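Local coordinates for sensor protein, Kinase (Polaromonas sp. JS666, PDB 3GRC) that probably relays signals in a two-component system, its modelled part having the fold of a CheY-like receiver domain within a putative histidine kinase, at residues V36-E44 against L60-L68. Sequence-based numbering, arbitrary orientation.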
ATOM      1  N   VAL A  36      -7.956   6.429   1.331  1.00 15.39           N
ATOM      2  CA  VAL A  36      -7.512   7.591   2.098  1.00 17.95           C
ATOM      3  C   VAL A  36      -6.522   8.312   1.193  1.00 18.70           C
ATOM      4  O   VAL A  36      -5.924   7.701   0.314  1.00 18.00           O
ATOM      5  CB  VAL A  36      -6.857   7.229   3.474  1.00 19.14           C
ATOM      6  CG1 VAL A  36      -7.924   6.618   4.378  1.00 18.40           C
ATOM      7  CG2 VAL A  36      -5.667   6.276   3.304  1.00 17.92           C
ATOM      8  N   HIS A  37      -6.342   9.610   1.404  1.00 21.91           N
ATOM      9  CA  HIS A  37      -5.472  10.379   0.523  1.00 22.63           C
ATOM     10  C   HIS A  37      -4.187  10.979   1.085  1.00 23.00           C
ATOM     11  O   HIS A  37      -3.538  11.781   0.401  1.00 24.99           O
ATOM     12  CB  HIS A  37      -6.303  11.478  -0.143  1.00 22.44           C
ATOM     13  CG  HIS A  37      -6.940  12.428   0.818  1.00 25.34           C
ATOM     14  ND1 HIS A  37      -6.248  13.451   1.437  1.00 27.36           N
ATOM     15  CD2 HIS A  37      -8.210  12.509   1.290  1.00 26.46           C
ATOM     16  CE1 HIS A  37      -7.055  14.112   2.239  1.00 26.06           C
ATOM     17  NE2 HIS A  37      -8.258  13.558   2.167  1.00 27.00           N
ATOM     18  N   SER A  38      -3.807  10.600   2.302  1.00 19.95           N
ATOM     19  CA  SER A  38      -2.587  11.139   2.893  1.00 20.48           C
ATOM     20  C   SER A  38      -1.997  10.208   3.937  1.00 20.89           C
ATOM     21  O   SER A  38      -2.676   9.312   4.448  1.00 21.53           O
ATOM     22  CB  SER A  38      -2.845  12.505   3.536  1.00 20.00           C
ATOM     23  OG  SER A  38      -3.466  12.354   4.806  1.00 21.23           O
ATOM     24  N   ALA A  39      -0.724  10.439   4.252  1.00 22.12           N
ATOM     25  CA  ALA A  39      -0.010   9.643   5.240  1.00 23.82           C
ATOM     26  C   ALA A  39      -0.679   9.734   6.606  1.00 25.24           C
ATOM     27  O   ALA A  39      -0.805   8.731   7.312  1.00 27.67           O
ATOM     28  CB  ALA A  39       1.441  10.103   5.332  1.00 23.24           C
ATOM     29  N   ALA A  40      -1.118  10.937   6.964  1.00 26.56           N
ATOM     30  CA  ALA A  40      -1.769  11.170   8.246  1.00 26.33           C
ATOM     31  C   ALA A  40      -3.035  10.318   8.333  1.00 27.43           C
ATOM     32  O   ALA A  40      -3.245   9.595   9.318  1.00 27.44           O
ATOM     33  CB  ALA A  40      -2.110  12.652   8.396  1.00 26.06           C
ATOM     34  N   GLN A  41      -3.872  10.403   7.297  1.00 25.10           N
ATOM     35  CA  GLN A  41      -5.100   9.627   7.254  1.00 25.61           C
ATOM     36  C   GLN A  41      -4.803   8.137   7.312  1.00 25.54           C
ATOM     37  O   GLN A  41      -5.528   7.379   7.955  1.00 24.81           O
ATOM     38  CB  GLN A  41      -5.885   9.912   5.986  1.00 25.84           C
ATOM     39  CG  GLN A  41      -6.563  11.245   5.947  1.00 25.91           C
ATOM     40  CD  GLN A  41      -7.651  11.262   4.900  1.00 28.24           C
ATOM     41  OE1 GLN A  41      -7.483  10.696   3.818  1.00 28.39           O
ATOM     42  NE2 GLN A  41      -8.776  11.909   5.212  1.00 23.73           N
ATOM     43  N   ALA A  42      -3.736   7.720   6.639  1.00 24.37           N
ATOM     44  CA  ALA A  42      -3.378   6.315   6.640  1.00 25.85           C
ATOM     45  C   ALA A  42      -2.995   5.864   8.056  1.00 26.65           C
ATOM     46  O   ALA A  42      -3.430   4.810   8.517  1.00 24.94           O
ATOM     47  CB  ALA A  42      -2.239   6.064   5.663  1.00 24.14           C
ATOM     48  N   LEU A  43      -2.192   6.667   8.747  1.00 27.73           N
ATOM     49  CA  LEU A  43      -1.780   6.329  10.110  1.00 31.65           C
ATOM     50  C   LEU A  43      -2.984   6.225  11.056  1.00 33.12           C
ATOM     51  O   LEU A  43      -3.078   5.297  11.860  1.00 35.23           O
ATOM     52  CB  LEU A  43      -0.773   7.364  10.626  1.00 31.39           C
ATOM     53  CG  LEU A  43       0.591   7.246   9.939  1.00 32.40           C
ATOM     54  CD1 LEU A  43       1.510   8.395  10.315  1.00 32.87           C
ATOM     55  CD2 LEU A  43       1.201   5.912  10.334  1.00 32.90           C
ATOM     56  N   GLU A  44      -3.912   7.168  10.941  1.00 33.88           N
ATOM     57  CA  GLU A  44      -5.109   7.160  11.773  1.00 35.42           C
ATOM     58  C   GLU A  44      -5.968   5.930  11.467  1.00 35.40           C
ATOM     59  O   GLU A  44      -6.291   5.127  12.349  1.00 36.61           O
ATOM     60  CB  GLU A  44      -5.942   8.420  11.503  1.00 38.68           C
ATOM     61  CG  GLU A  44      -7.137   8.588  12.432  1.00 45.32           C
ATOM     62  CD  GLU A  44      -8.095   9.699  12.000  1.00 48.42           C
ATOM     63  OE1 GLU A  44      -7.639  10.772  11.543  1.00 50.97           O
ATOM     64  OE2 GLU A  44      -9.320   9.500  12.135  1.00 50.70           O
ATOM     65  N   LEU A  60       3.016  11.523  -1.962  1.00 45.42           N
ATOM     66  CA  LEU A  60       1.930  12.059  -1.145  1.00 47.12           C
ATOM     67  C   LEU A  60       2.194  13.518  -0.768  1.00 49.45           C
ATOM     68  O   LEU A  60       3.342  13.952  -0.697  1.00 48.23           O
ATOM     69  CB  LEU A  60       1.772  11.230   0.125  1.00 44.71           C
ATOM     70  CG  LEU A  60       1.578   9.735  -0.097  1.00 43.39           C
ATOM     71  CD1 LEU A  60       1.669   9.015   1.231  1.00 40.73           C
ATOM     72  CD2 LEU A  60       0.239   9.489  -0.781  1.00 41.18           C
ATOM     73  N   PRO A  61       1.124  14.288  -0.504  1.00 52.66           N
ATOM     74  CA  PRO A  61       1.236  15.707  -0.130  1.00 54.26           C
ATOM     75  C   PRO A  61       2.050  15.953   1.147  1.00 54.37           C
ATOM     76  O   PRO A  61       3.178  16.439   1.073  1.00 54.52           O
ATOM     77  CB  PRO A  61      -0.223  16.147   0.006  1.00 54.47           C
ATOM     78  CG  PRO A  61      -0.918  14.882   0.454  1.00 54.99           C
ATOM     79  CD  PRO A  61      -0.279  13.831  -0.429  1.00 53.85           C
ATOM     80  N   ASP A  62       1.479  15.613   2.303  1.00 55.03           N
ATOM     81  CA  ASP A  62       2.153  15.798   3.595  1.00 55.80           C
ATOM     82  C   ASP A  62       3.507  15.082   3.699  1.00 55.82           C
ATOM     83  O   ASP A  62       4.551  15.673   3.419  1.00 56.59           O
ATOM     84  CB  ASP A  62       1.232  15.371   4.770  1.00 56.27           C
ATOM     85  CG  ASP A  62       0.600  13.975   4.593  1.00 56.63           C
ATOM     86  OD1 ASP A  62       0.998  13.209   3.683  1.00 56.99           O
ATOM     87  OD2 ASP A  62      -0.308  13.640   5.392  1.00 54.80           O
ATOM     88  N   GLN A  63       3.488  13.819   4.114  1.00 55.00           N
ATOM     89  CA  GLN A  63       4.706  13.028   4.228  1.00 53.38           C
ATOM     90  C   GLN A  63       4.773  12.149   2.996  1.00 51.45           C
ATOM     91  O   GLN A  63       3.742  11.658   2.532  1.00 51.19           O
ATOM     92  CB  GLN A  63       4.653  12.103   5.439  1.00 55.58           C
ATOM     93  CG  GLN A  63       4.239  12.734   6.744  1.00 58.06           C
ATOM     94  CD  GLN A  63       3.928  11.684   7.794  1.00 59.39           C
ATOM     95  OE1 GLN A  63       4.743  10.801   8.066  1.00 59.68           O
ATOM     96  NE2 GLN A  63       2.743  11.771   8.386  1.00 60.28           N
ATOM     97  N   ASP A  64       5.969  11.934   2.463  1.00 48.14           N
ATOM     98  CA  ASP A  64       6.074  11.068   1.303  1.00 46.36           C
ATOM     99  C   ASP A  64       5.875   9.610   1.711  1.00 42.90           C
ATOM    100  O   ASP A  64       5.933   9.265   2.889  1.00 42.20           O
ATOM    101  CB  ASP A  64       7.417  11.245   0.599  1.00 48.43           C
ATOM    102  CG  ASP A  64       8.580  11.174   1.543  1.00 50.53           C
ATOM    103  OD1 ASP A  64       8.743  10.132   2.219  1.00 51.56           O
ATOM    104  OD2 ASP A  64       9.336  12.167   1.605  1.00 52.94           O
ATOM    105  N   GLY A  65       5.641   8.765   0.721  1.00 40.87           N
ATOM    106  CA  GLY A  65       5.408   7.358   0.968  1.00 37.48           C
ATOM    107  C   GLY A  65       6.437   6.615   1.789  1.00 35.26           C
ATOM    108  O   GLY A  65       6.062   5.815   2.637  1.00 35.05           O
ATOM    109  N   VAL A  66       7.724   6.851   1.554  1.00 34.40           N
ATOM    110  CA  VAL A  66       8.737   6.131   2.318  1.00 35.75           C
ATOM    111  C   VAL A  66       8.696   6.516   3.795  1.00 35.21           C
ATOM    112  O   VAL A  66       8.962   5.691   4.663  1.00 35.72           O
ATOM    113  CB  VAL A  66      10.154   6.366   1.748  1.00 36.84           C
ATOM    114  CG1 VAL A  66      11.183   5.629   2.595  1.00 36.94           C
ATOM    115  CG2 VAL A  66      10.220   5.861   0.303  1.00 35.28           C
ATOM    116  N   SER A  67       8.356   7.769   4.073  1.00 34.81           N
ATOM    117  CA  SER A  67       8.253   8.248   5.448  1.00 34.88           C
ATOM    118  C   SER A  67       7.107   7.522   6.149  1.00 34.23           C
ATOM    119  O   SER A  67       7.215   7.125   7.314  1.00 34.38           O
ATOM    120  CB  SER A  67       7.983   9.756   5.463  1.00 36.74           C
ATOM    121  OG  SER A  67       7.601  10.187   6.759  1.00 35.95           O
ATOM    122  N   LEU A  68       6.000   7.365   5.431  1.00 32.03           N
ATOM    123  CA  LEU A  68       4.837   6.676   5.960  1.00 30.78           C
ATOM    124  C   LEU A  68       5.196   5.228   6.280  1.00 30.20           C
ATOM    125  O   LEU A  68       4.912   4.741   7.372  1.00 30.55           O
ATOM    126  CB  LEU A  68       3.697   6.715   4.944  1.00 31.19           C
ATOM    127  CG  LEU A  68       2.472   5.832   5.209  1.00 30.89           C
ATOM    128  CD1 LEU A  68       1.965   6.008   6.637  1.00 29.57           C
ATOM    129  CD2 LEU A  68       1.397   6.197   4.200  1.00 29.51           C
TER
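Asp62 meets the first turn of helix 39-48 with its carboxylate, a worked example of a helix N-terminus binding an anion from a neighbouring loop. OD2 accepts from Ala40 N at 3.2 Å, on the syn side but 27° out of the carboxylate plane, while OD1 takes a weak, longer bond from Ala39 N. CG sits between the backbone N and the carbonyl carbon (chi1 50°), which brings OD1 within weak bonding distance of Gln63 N. Ser38 is the N-cap: its OG accepts from Gln41 N at 3.2 Å in a nearly straight bond (172°), and its CB lies 3.3 Å from Asp62 OD2. With an alanine at this N-cap, Gln41 N would probably lose its capping acceptor and the first turn would be less firmly held. Apolar packing takes over along the helix, where Leu68 CD2 fits against Ala39 CA and Ala42 CB, each at 3.9 Å, and its CD1 touches Leu43 CD2 as the two leucine side chains run antiparallel. Gln63 lies over Ala39 CB, its extended chain roughly perpendicular to that of Leu43. Met54 of the central strand 53-56 touches both Ala42 and Leu68, so both helices rest on that strand. The helix N-terminus, with one good and one weak N-H bond, would favour a charged Asp62.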